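Local atomic coordinates of glycoside hydrolase (Streptococcus pneumoniae serotype 4, PDB entry 6ORH), a protein that probably hydrolyses alpha-L-fucosidic bonds as a family 29 alpha-L-fucosidase, helping the bacterium degrade fucosylated carbohydrate antigens of its host. Residues Val75-Gly80 with Gly121-Pro126; Leu105-Ser110 with Pro157-Ala162; Glu22-Ile27 with Phe68-Leu73. The protein carries 2 engineered substitutions. All blocks are in the same frame, centred on the assembly; numbering follows the deposited sequence.

Contact 1: residues Val75-Gly80 with Gly121-Pro126; sequences VKHHDG and GVYLSP. With FUC (alpha-L-fucopyranose), chain C.
The hydroxyl oxygen OG of Ser125 has two partners: it accepts a hydrogen bond from ND1 of His78 at 2.9 Å and is also hydrogen-bonded to the carbonyl oxygen of Trp127. The His78 bond is nearly straight, 166° at the hydrogen, and OG lies in the plane of the imidazole at its edge, which fixes the rotation of that ring. The far nitrogen of His78, NE2, is hydrogen-bonded to O2 of the bound fucose at 2.8 Å, so Ser125 acts as a second-shell residue that positions a first-shell one. Beside it, O4 of the sugar is hydrogen-bonded to OH of Tyr123, the donor, at 2.9 Å and to NE2 of His77 at 3.1 Å. The rings of His77 and Tyr123 are nearly parallel but slid apart, barely overlapping, and their polar ends converge on one hydroxyl. Histidine and tyrosine suit a sugar pocket because both pair a flat surface with a directional polar atom; His28 and Trp39 also bond to the fucose. The backbones run side by side, with Val75 N bonded to Tyr123 O at 3.0 Å. Lys76, bent at chi3 (74°), hydrogen-bonds through NZ to Ser125 O at 3.0 Å, in the carbonyl plane, and also forms a salt bridge with Asp128. Away from the sugar, CG2 of Val75 packs on CG2 of Val122. These valines rest on Ile153 of helix 139-154, while on the sugar side His77 touches Asn32 of helix 31-35; segment 121-126 runs off the C-terminal end of strand 119-124, the active-site end of a TIM barrel.

Contact 2: residues Leu105-Ser110 with Pro157-Ala162; sequences LLLEVS and PNYGNA
Leu106 lays its CD2 methyl over the face of the Tyr159 ring, where helix 105-116 of the (beta/alpha) barrel meets the loop that leads from helix 139-154 to strand 167-169. This is a CH-pi contact, with CD2 3.6 Å from the ring centroid and almost above its centre. A branched leucine suits the site because, with CG turned away from its own backbone N (chi1 180°), one methyl can point squarely at the ring. CB of Leu107 comes in at the ring edge, and the phenol OH is hydrogen-bonded to Asp104, just before the helix segment, so the ring is held at several points. Toward the solvent, Leu107 is partly exposed and Asn158 exposed; Leu107 CD1 touches Asn158 O at 3.5 Å and lies alongside its CB, the two side chains pointing the same way. Gly160 follows with a positive phi of 94°, a conformation in which a CB would press on the carbonyl oxygen of Tyr159, hence glycine. Small and polar, Ser110 can relay between helix and loop: its OG accepts from Gly160 N at 2.9 Å and donates to Leu106 O at 2.7 Å, which Ser110 N reaches from the opposite face of the carbonyl plane.

Contact 3: residues Glu22-Ile27 with Phe68-Leu73; sequences ELAAFI and FKKLIL
Ile27 meets Leu71 and Leu73 of the neighbouring strand with every carbon of its side chain. Its CB lies 4.1 Å from CD1 of Leu73, and the CG2 branch leans on that same methyl. The longer branch goes the other way: CG1, set opposite the carbonyl carbon (chi1 -65°), approaches CD2 of Leu71, and the terminal CD1 rests against the fork of Leu71, 3.9 Å from both CD1 and CD2. Beta-branched isoleucine thus gives each leucine a branch of its own. Together with Ala25 these residues form the outward side of the sheet, against helices 56-65 and 105-116; Ala25 is small enough to accommodate the Phe68 ring, whose CD1 sits 3.9 Å from Ala25 CB.

The strand axes approach to 4.6 Å and run parallel within 23°, and the strands are joined through helix 56-65 in a beta-alpha-beta crossover, the building unit of the barrel. Ala25 is held by both its backbone polar atoms: its N donates to Lys70 O at 2.8 Å and its O accepts from Ile72 N at 2.7 Å. Further along, Ile72 O receives Ile27 N and also lies at the edge of the Phe26 ring, 3.4 Å from CD1.

On the barrel's inner side, CE1 of Phe26 touches CG2 of Ile72 at 3.8 Å, and the same phenylalanine reaches the bound fucose, where a flat apolar ring suits a sugar. Ala24 gives way to Lys70, whose CB and CE both lie against the alanine methyl. Beyond them the lysine forms a salt bridge with Glu167 and a cation-pi contact with Tyr18. The backbone N of Lys70, buried here, finds no acceptor.

From the N terminus, contact 3 closes first, pairing strand 23-27 with strand 70-74 around helices 31-35 and 56-65. Only then does contact 1 open, at Val75, and it closes at strand 119-124, so the two stand in series and add successive strands to one sheet; Gly121 N and Tyr123 N probably bond to Leu71 O and Leu73 O. Contact 2 opens inside that second loop, on helix 105-116, and closes beyond it at 157-162, so it crosses contact 1 instead of nesting within it. Its helix packs Val109 on Leu71 and Leu73, and Leu106 on Leu73 and Val75, so it joins strand 70-74 to the loop 157-162, between helix 139-154 and strand 167-169.

Contact 1: residues Val75-Gly80 with Gly121-Pro126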
loop_
_atom_site.group_PDB
_atom_site.type_symbol
_atom_site.label_atom_id
_atom_site.label_comp_id
_atom_site.label_asym_id
_atom_site.label_seq_id
_atom_site.Cartn_x
_atom_site.Cartn_y
_atom_site.Cartn_z
ATOM N N VAL A 75 -31.304 10.327 -2.975
ATOM C CA VAL A 75 -32.682 10.748 -3.231
ATOM C C VAL A 75 -32.764 11.653 -4.453
ATOM O O VAL A 75 -33.870 11.942 -4.929
ATOM C CB VAL A 75 -33.371 11.387 -2.011
ATOM C CG1 VAL A 75 -33.393 10.418 -0.841
ATOM C CG2 VAL A 75 -32.764 12.717 -1.625
ATOM N N LYS A 76 -31.611 12.124 -4.931
ATOM C CA LYS A 76 -31.544 12.818 -6.208
ATOM C C LYS A 76 -30.123 12.685 -6.737
ATOM O O LYS A 76 -29.179 13.172 -6.099
ATOM C CB LYS A 76 -31.864 14.311 -6.076
ATOM C CG LYS A 76 -32.075 14.999 -7.429
ATOM C CD LYS A 76 -32.000 16.521 -7.330
ATOM C CE LYS A 76 -30.569 17.000 -7.135
ATOM N NZ LYS A 76 -30.462 18.483 -7.188
ATOM N N HIS A 77 -29.971 11.997 -7.876
ATOM C CA HIS A 77 -28.638 11.897 -8.471
ATOM C C HIS A 77 -28.437 13.067 -9.433
ATOM O O HIS A 77 -29.245 13.981 -9.452
ATOM C CB HIS A 77 -28.454 10.498 -9.097
ATOM C CG HIS A 77 -27.017 10.118 -9.229
ATOM N ND1 HIS A 77 -26.354 10.208 -10.447
ATOM C CD2 HIS A 77 -26.110 9.664 -8.335
ATOM C CE1 HIS A 77 -25.102 9.829 -10.286
ATOM N NE2 HIS A 77 -24.920 9.492 -9.009
ATOM N N HIS A 78 -27.358 13.037 -10.232
ATOM C CA HIS A 78 -27.053 14.185 -11.088
ATOM C C HIS A 78 -28.168 14.449 -12.109
ATOM O O HIS A 78 -28.352 15.577 -12.550
ATOM C CB HIS A 78 -25.757 13.925 -11.878
ATOM C CG HIS A 78 -24.564 13.514 -11.074
ATOM N ND1 HIS A 78 -24.254 14.055 -9.819
ATOM C CD2 HIS A 78 -23.555 12.665 -11.372
ATOM C CE1 HIS A 78 -23.118 13.513 -9.384
ATOM N NE2 HIS A 78 -22.660 12.655 -10.314
ATOM N N ASP A 79 -28.901 13.409 -12.490
ATOM C CA ASP A 79 -29.995 13.545 -13.453
ATOM C C ASP A 79 -31.139 14.415 -12.918
ATOM O O ASP A 79 -31.992 14.872 -13.684
ATOM C CB ASP A 79 -30.514 12.164 -13.837
ATOM C CG ASP A 79 -30.954 11.346 -12.639
ATOM O OD1 ASP A 79 -32.119 11.534 -12.186
ATOM O OD2 ASP A 79 -30.126 10.557 -12.152
ATOM N N GLY A 80 -31.204 14.625 -11.594
ATOM C CA GLY A 80 -32.134 15.592 -11.020
ATOM C C GLY A 80 -33.519 15.026 -10.687
ATOM O O GLY A 80 -34.382 15.742 -10.202
ATOM N N GLY A 121 -28.379 8.364 6.151
ATOM C CA GLY A 121 -27.769 9.477 5.442
ATOM C C GLY A 121 -28.569 9.784 4.192
ATOM O O GLY A 121 -29.366 8.943 3.741
ATOM N N VAL A 122 -28.374 10.996 3.676
ATOM C CA VAL A 122 -29.105 11.388 2.486
ATOM C C VAL A 122 -28.148 12.052 1.511
ATOM O O VAL A 122 -27.351 12.925 1.897
ATOM C CB VAL A 122 -30.301 12.307 2.819
ATOM C CG1 VAL A 122 -29.879 13.596 3.516
ATOM C CG2 VAL A 122 -31.052 12.649 1.525
ATOM N N TYR A 123 -28.230 11.610 0.251
ATOM C CA TYR A 123 -27.385 12.118 -0.836
ATOM C C TYR A 123 -28.288 12.913 -1.764
ATOM O O TYR A 123 -29.244 12.364 -2.321
ATOM C CB TYR A 123 -26.700 10.932 -1.528
ATOM C CG TYR A 123 -25.968 11.133 -2.848
ATOM C CD1 TYR A 123 -26.603 11.678 -3.959
ATOM C CD2 TYR A 123 -24.711 10.555 -3.017
ATOM C CE1 TYR A 123 -25.915 11.813 -5.159
ATOM C CE2 TYR A 123 -24.035 10.636 -4.224
ATOM C CZ TYR A 123 -24.647 11.265 -5.300
ATOM O OH TYR A 123 -24.032 11.313 -6.530
ATOM N N LEU A 124 -27.985 14.210 -1.897
ATOM C CA LEU A 124 -28.761 15.119 -2.728
ATOM C C LEU A 124 -27.774 15.811 -3.659
ATOM O O LEU A 124 -26.979 16.636 -3.206
ATOM C CB LEU A 124 -29.448 16.139 -1.809
ATOM C CG LEU A 124 -30.418 17.125 -2.460
ATOM C CD1 LEU A 124 -31.714 16.428 -2.872
ATOM C CD2 LEU A 124 -30.745 18.232 -1.437
ATOM N N SER A 125 -27.782 15.442 -4.942
ATOM C CA SER A 125 -26.715 15.908 -5.820
ATOM C C SER A 125 -26.662 17.439 -5.971
ATOM O O SER A 125 -27.633 18.044 -6.434
ATOM C CB SER A 125 -26.810 15.236 -7.169
ATOM O OG SER A 125 -25.789 15.733 -8.051
ATOM N N PRO A 126 -25.528 18.125 -5.696
ATOM C CA PRO A 126 -25.420 19.552 -6.041
ATOM C C PRO A 126 -25.555 19.779 -7.554
ATOM O O PRO A 126 -26.342 20.638 -7.957
ATOM C CB PRO A 126 -24.038 19.935 -5.484
ATOM C CG PRO A 126 -23.881 18.961 -4.330
ATOM C CD PRO A 126 -24.358 17.644 -4.931
HETATM C C1 FUC C . -19.363 10.402 -8.265
HETATM C C2 FUC C . -20.697 10.359 -8.988
HETATM C C3 FUC C . -21.105 8.896 -9.116
HETATM C C4 FUC C . -21.347 8.300 -7.725
HETATM C C5 FUC C . -20.042 8.465 -6.907
HETATM C C6 FUC C . -20.224 8.073 -5.452
HETATM O O2 FUC C . -20.493 10.935 -10.291
HETATM O O3 FUC C . -22.302 8.812 -9.911
HETATM O O4 FUC C . -22.478 8.983 -7.112
HETATM O O5 FUC C . -19.531 9.857 -6.945
#

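Contact 2: residues Leu105-Ser110 with Pro157-Ala162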
loop_
_atom_site.group_PDB
_atom_site.type_symbol
_atom_site.label_atom_id
_atom_site.label_comp_id
_atom_site.label_asym_id
_atom_site.label_seq_id
_atom_site.Cartn_x
_atom_site.Cartn_y
_atom_site.Cartn_z
ATOM N N LEU A 105 -39.789 7.198 -1.632
ATOM C CA LEU A 105 -38.772 6.196 -1.322
ATOM C C LEU A 105 -38.066 6.582 -0.025
ATOM O O LEU A 105 -37.692 5.709 0.750
ATOM C CB LEU A 105 -37.789 6.074 -2.494
ATOM C CG LEU A 105 -36.710 5.006 -2.292
ATOM C CD1 LEU A 105 -37.327 3.599 -2.136
ATOM C CD2 LEU A 105 -35.708 5.054 -3.444
ATOM N N LEU A 106 -37.904 7.892 0.219
ATOM C CA LEU A 106 -37.267 8.321 1.456
ATOM C C LEU A 106 -38.105 7.892 2.661
ATOM O O LEU A 106 -37.542 7.446 3.653
ATOM C CB LEU A 106 -36.966 9.826 1.418
ATOM C CG LEU A 106 -36.294 10.395 2.672
ATOM C CD1 LEU A 106 -34.968 9.703 2.961
ATOM C CD2 LEU A 106 -36.072 11.888 2.514
ATOM N N LEU A 107 -39.445 7.992 2.543
ATOM C CA LEU A 107 -40.305 7.527 3.625
ATOM C C LEU A 107 -40.188 6.012 3.798
ATOM O O LEU A 107 -40.068 5.539 4.936
ATOM C CB LEU A 107 -41.756 7.904 3.304
ATOM C CG LEU A 107 -42.756 7.516 4.395
ATOM C CD1 LEU A 107 -42.472 8.287 5.672
ATOM C CD2 LEU A 107 -44.176 7.813 3.919
ATOM N N GLU A 108 -40.269 5.239 2.704
ATOM C CA GLU A 108 -40.243 3.782 2.820
ATOM C C GLU A 108 -38.950 3.318 3.491
ATOM O O GLU A 108 -38.990 2.490 4.407
ATOM C CB GLU A 108 -40.452 3.077 1.482
ATOM C CG GLU A 108 -41.821 3.399 0.899
ATOM C CD GLU A 108 -42.224 2.514 -0.258
ATOM O OE1 GLU A 108 -41.457 1.617 -0.635
ATOM O OE2 GLU A 108 -43.341 2.753 -0.808
ATOM N N VAL A 109 -37.814 3.901 3.071
ATOM C CA VAL A 109 -36.538 3.525 3.676
ATOM C C VAL A 109 -36.508 3.962 5.142
ATOM O O VAL A 109 -36.003 3.217 5.980
ATOM C CB VAL A 109 -35.338 4.075 2.865
ATOM C CG1 VAL A 109 -34.014 3.766 3.575
ATOM C CG2 VAL A 109 -35.306 3.457 1.470
ATOM N N SER A 110 -36.994 5.182 5.420
ATOM C CA SER A 110 -36.951 5.749 6.759
ATOM C C SER A 110 -37.784 4.910 7.727
ATOM O O SER A 110 -37.353 4.716 8.857
ATOM C CB SER A 110 -37.432 7.189 6.752
ATOM O OG SER A 110 -36.498 8.020 6.056
ATOM N N PRO A 157 -40.239 14.662 10.737
ATOM C CA PRO A 157 -39.996 13.594 11.698
ATOM C C PRO A 157 -40.176 12.196 11.111
ATOM O O PRO A 157 -39.724 11.225 11.713
ATOM C CB PRO A 157 -40.979 13.888 12.856
ATOM C CG PRO A 157 -42.077 14.723 12.213
ATOM C CD PRO A 157 -41.372 15.528 11.128
ATOM N N ASN A 158 -40.809 12.086 9.941
ATOM C CA ASN A 158 -41.037 10.787 9.328
ATOM C C ASN A 158 -39.858 10.369 8.443
ATOM O O ASN A 158 -39.891 9.285 7.848
ATOM C CB ASN A 158 -42.292 10.795 8.465
ATOM C CG ASN A 158 -43.508 11.196 9.270
ATOM O OD1 ASN A 158 -43.876 10.494 10.203
ATOM N ND2 ASN A 158 -44.078 12.350 8.957
ATOM N N TYR A 159 -38.870 11.258 8.294
ATOM C CA TYR A 159 -37.676 10.893 7.532
ATOM C C TYR A 159 -36.505 10.702 8.479
ATOM O O TYR A 159 -36.463 11.334 9.524
ATOM C CB TYR A 159 -37.318 12.001 6.529
ATOM C CG TYR A 159 -38.283 12.212 5.392
ATOM C CD1 TYR A 159 -39.076 11.175 4.893
ATOM C CD2 TYR A 159 -38.366 13.465 4.785
ATOM C CE1 TYR A 159 -39.922 11.380 3.809
ATOM C CE2 TYR A 159 -39.213 13.680 3.701
ATOM C CZ TYR A 159 -39.981 12.633 3.211
ATOM O OH TYR A 159 -40.816 12.835 2.147
ATOM N N GLY A 160 -35.573 9.801 8.125
ATOM C CA GLY A 160 -34.444 9.544 9.000
ATOM C C GLY A 160 -34.749 8.359 9.900
ATOM O O GLY A 160 -35.810 7.743 9.776
ATOM N N ASN A 161 -33.818 8.105 10.817
ATOM C CA ASN A 161 -33.997 7.117 11.869
ATOM C C ASN A 161 -34.675 7.850 13.024
ATOM O O ASN A 161 -34.021 8.601 13.735
ATOM C CB ASN A 161 -32.635 6.546 12.264
ATOM C CG ASN A 161 -32.713 5.557 13.413
ATOM O OD1 ASN A 161 -33.804 5.152 13.786
ATOM N ND2 ASN A 161 -31.572 5.089 13.896
ATOM N N ALA A 162 -36.004 7.664 13.157
ATOM C CA ALA A 162 -36.792 8.390 14.162
ATOM C C ALA A 162 -36.548 9.890 14.055
ATOM O O ALA A 162 -36.254 10.545 15.053
ATOM C CB ALA A 162 -36.504 7.865 15.557
#

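Contact 3: residues Glu22-Ile27 with Phe68-Leu73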
loop_
_atom_site.group_PDB
_atom_site.type_symbol
_atom_site.label_atom_id
_atom_site.label_comp_id
_atom_site.label_asym_id
_atom_site.label_seq_id
_atom_site.Cartn_x
_atom_site.Cartn_y
_atom_site.Cartn_z
ATOM N N GLU A 22 -17.898 1.929 11.900
ATOM C CA GLU A 22 -17.048 1.281 10.903
ATOM C C GLU A 22 -17.692 1.070 9.530
ATOM O O GLU A 22 -17.005 1.233 8.509
ATOM C CB GLU A 22 -16.466 -0.059 11.390
ATOM C CG GLU A 22 -15.666 0.065 12.675
ATOM C CD GLU A 22 -15.046 -1.260 13.129
ATOM O OE1 GLU A 22 -15.625 -2.316 12.810
ATOM O OE2 GLU A 22 -14.070 -1.206 13.870
ATOM N N LEU A 23 -18.956 0.608 9.466
ATOM C CA LEU A 23 -19.496 0.140 8.201
ATOM C C LEU A 23 -20.794 0.873 7.903
ATOM O O LEU A 23 -21.693 0.894 8.736
ATOM C CB LEU A 23 -19.817 -1.356 8.343
ATOM C CG LEU A 23 -18.604 -2.263 8.460
ATOM C CD1 LEU A 23 -19.075 -3.687 8.803
ATOM C CD2 LEU A 23 -17.779 -2.228 7.168
ATOM N N ALA A 24 -20.851 1.438 6.699
ATOM C CA ALA A 24 -22.018 2.157 6.207
ATOM C C ALA A 24 -22.320 1.648 4.813
ATOM O O ALA A 24 -21.444 1.155 4.114
ATOM C CB ALA A 24 -21.770 3.652 6.196
ATOM N N ALA A 25 -23.608 1.651 4.475
ATOM C CA ALA A 25 -24.017 1.216 3.159
ATOM C C ALA A 25 -24.494 2.411 2.343
ATOM O O ALA A 25 -25.101 3.313 2.902
ATOM C CB ALA A 25 -25.147 0.205 3.295
ATOM N N PHE A 26 -24.234 2.387 1.027
ATOM C CA PHE A 26 -24.721 3.387 0.094
ATOM C C PHE A 26 -25.776 2.711 -0.777
ATOM O O PHE A 26 -25.631 1.524 -1.088
ATOM C CB PHE A 26 -23.579 3.760 -0.847
ATOM C CG PHE A 26 -23.267 5.215 -1.102
ATOM C CD1 PHE A 26 -24.200 6.238 -0.923
ATOM C CD2 PHE A 26 -22.017 5.541 -1.635
ATOM C CE1 PHE A 26 -23.871 7.553 -1.209
ATOM C CE2 PHE A 26 -21.687 6.863 -1.910
ATOM C CZ PHE A 26 -22.615 7.864 -1.703
ATOM N N ILE A 27 -26.828 3.455 -1.142
ATOM C CA ILE A 27 -27.797 2.922 -2.100
ATOM C C ILE A 27 -27.942 3.922 -3.246
ATOM O O ILE A 27 -28.444 5.033 -3.036
ATOM C CB ILE A 27 -29.145 2.625 -1.402
ATOM C CG1 ILE A 27 -28.996 1.512 -0.355
ATOM C CG2 ILE A 27 -30.185 2.258 -2.458
ATOM C CD1 ILE A 27 -30.317 0.991 0.268
ATOM N N PHE A 68 -24.047 -3.508 8.860
ATOM C CA PHE A 68 -24.005 -2.098 8.492
ATOM C C PHE A 68 -24.761 -1.289 9.543
ATOM O O PHE A 68 -25.800 -1.745 10.031
ATOM C CB PHE A 68 -24.567 -1.920 7.071
ATOM C CG PHE A 68 -23.694 -2.553 6.011
ATOM C CD1 PHE A 68 -22.617 -1.840 5.500
ATOM C CD2 PHE A 68 -23.861 -3.880 5.616
ATOM C CE1 PHE A 68 -21.735 -2.404 4.584
ATOM C CE2 PHE A 68 -22.993 -4.455 4.692
ATOM C CZ PHE A 68 -21.937 -3.710 4.166
ATOM N N LYS A 69 -24.241 -0.094 9.884
ATOM C CA LYS A 69 -24.769 0.730 10.970
ATOM C C LYS A 69 -25.384 2.030 10.450
ATOM O O LYS A 69 -26.080 2.729 11.204
ATOM C CB LYS A 69 -23.678 1.031 12.007
ATOM C CG LYS A 69 -23.022 -0.220 12.576
ATOM C CD LYS A 69 -24.054 -1.087 13.261
ATOM C CE LYS A 69 -23.433 -2.339 13.850
ATOM N NZ LYS A 69 -24.470 -3.341 14.209
ATOM N N LYS A 70 -25.252 2.261 9.139
ATOM C CA LYS A 70 -25.767 3.474 8.527
ATOM C C LYS A 70 -26.071 3.167 7.065
ATOM O O LYS A 70 -25.403 2.344 6.450
ATOM C CB LYS A 70 -24.735 4.600 8.644
ATOM C CG LYS A 70 -25.132 5.921 7.985
ATOM C CD LYS A 70 -24.295 7.107 8.486
ATOM C CE LYS A 70 -22.805 6.886 8.369
ATOM N NZ LYS A 70 -22.091 7.986 9.070
ATOM N N LEU A 71 -27.145 3.780 6.556
ATOM C CA LEU A 71 -27.584 3.623 5.173
ATOM C C LEU A 71 -27.702 5.025 4.574
ATOM O O LEU A 71 -28.530 5.821 5.057
ATOM C CB LEU A 71 -28.946 2.897 5.196
ATOM C CG LEU A 71 -29.602 2.540 3.857
ATOM C CD1 LEU A 71 -30.848 1.694 4.096
ATOM C CD2 LEU A 71 -29.976 3.766 2.999
ATOM N N ILE A 72 -26.848 5.307 3.566
ATOM C CA ILE A 72 -26.895 6.579 2.849
ATOM C C ILE A 72 -27.667 6.403 1.543
ATOM O O ILE A 72 -27.223 5.713 0.635
ATOM C CB ILE A 72 -25.479 7.152 2.644
ATOM C CG1 ILE A 72 -24.718 7.193 3.974
ATOM C CG2 ILE A 72 -25.560 8.545 2.009
ATOM C CD1 ILE A 72 -23.324 7.802 3.883
ATOM N N LEU A 73 -28.839 7.057 1.459
ATOM C CA LEU A 73 -29.741 6.884 0.329
ATOM C C LEU A 73 -29.583 8.047 -0.646
ATOM O O LEU A 73 -29.775 9.225 -0.294
ATOM C CB LEU A 73 -31.184 6.901 0.879
ATOM C CG LEU A 73 -32.271 6.708 -0.187
ATOM C CD1 LEU A 73 -32.138 5.316 -0.834
ATOM C CD2 LEU A 73 -33.657 6.809 0.479
#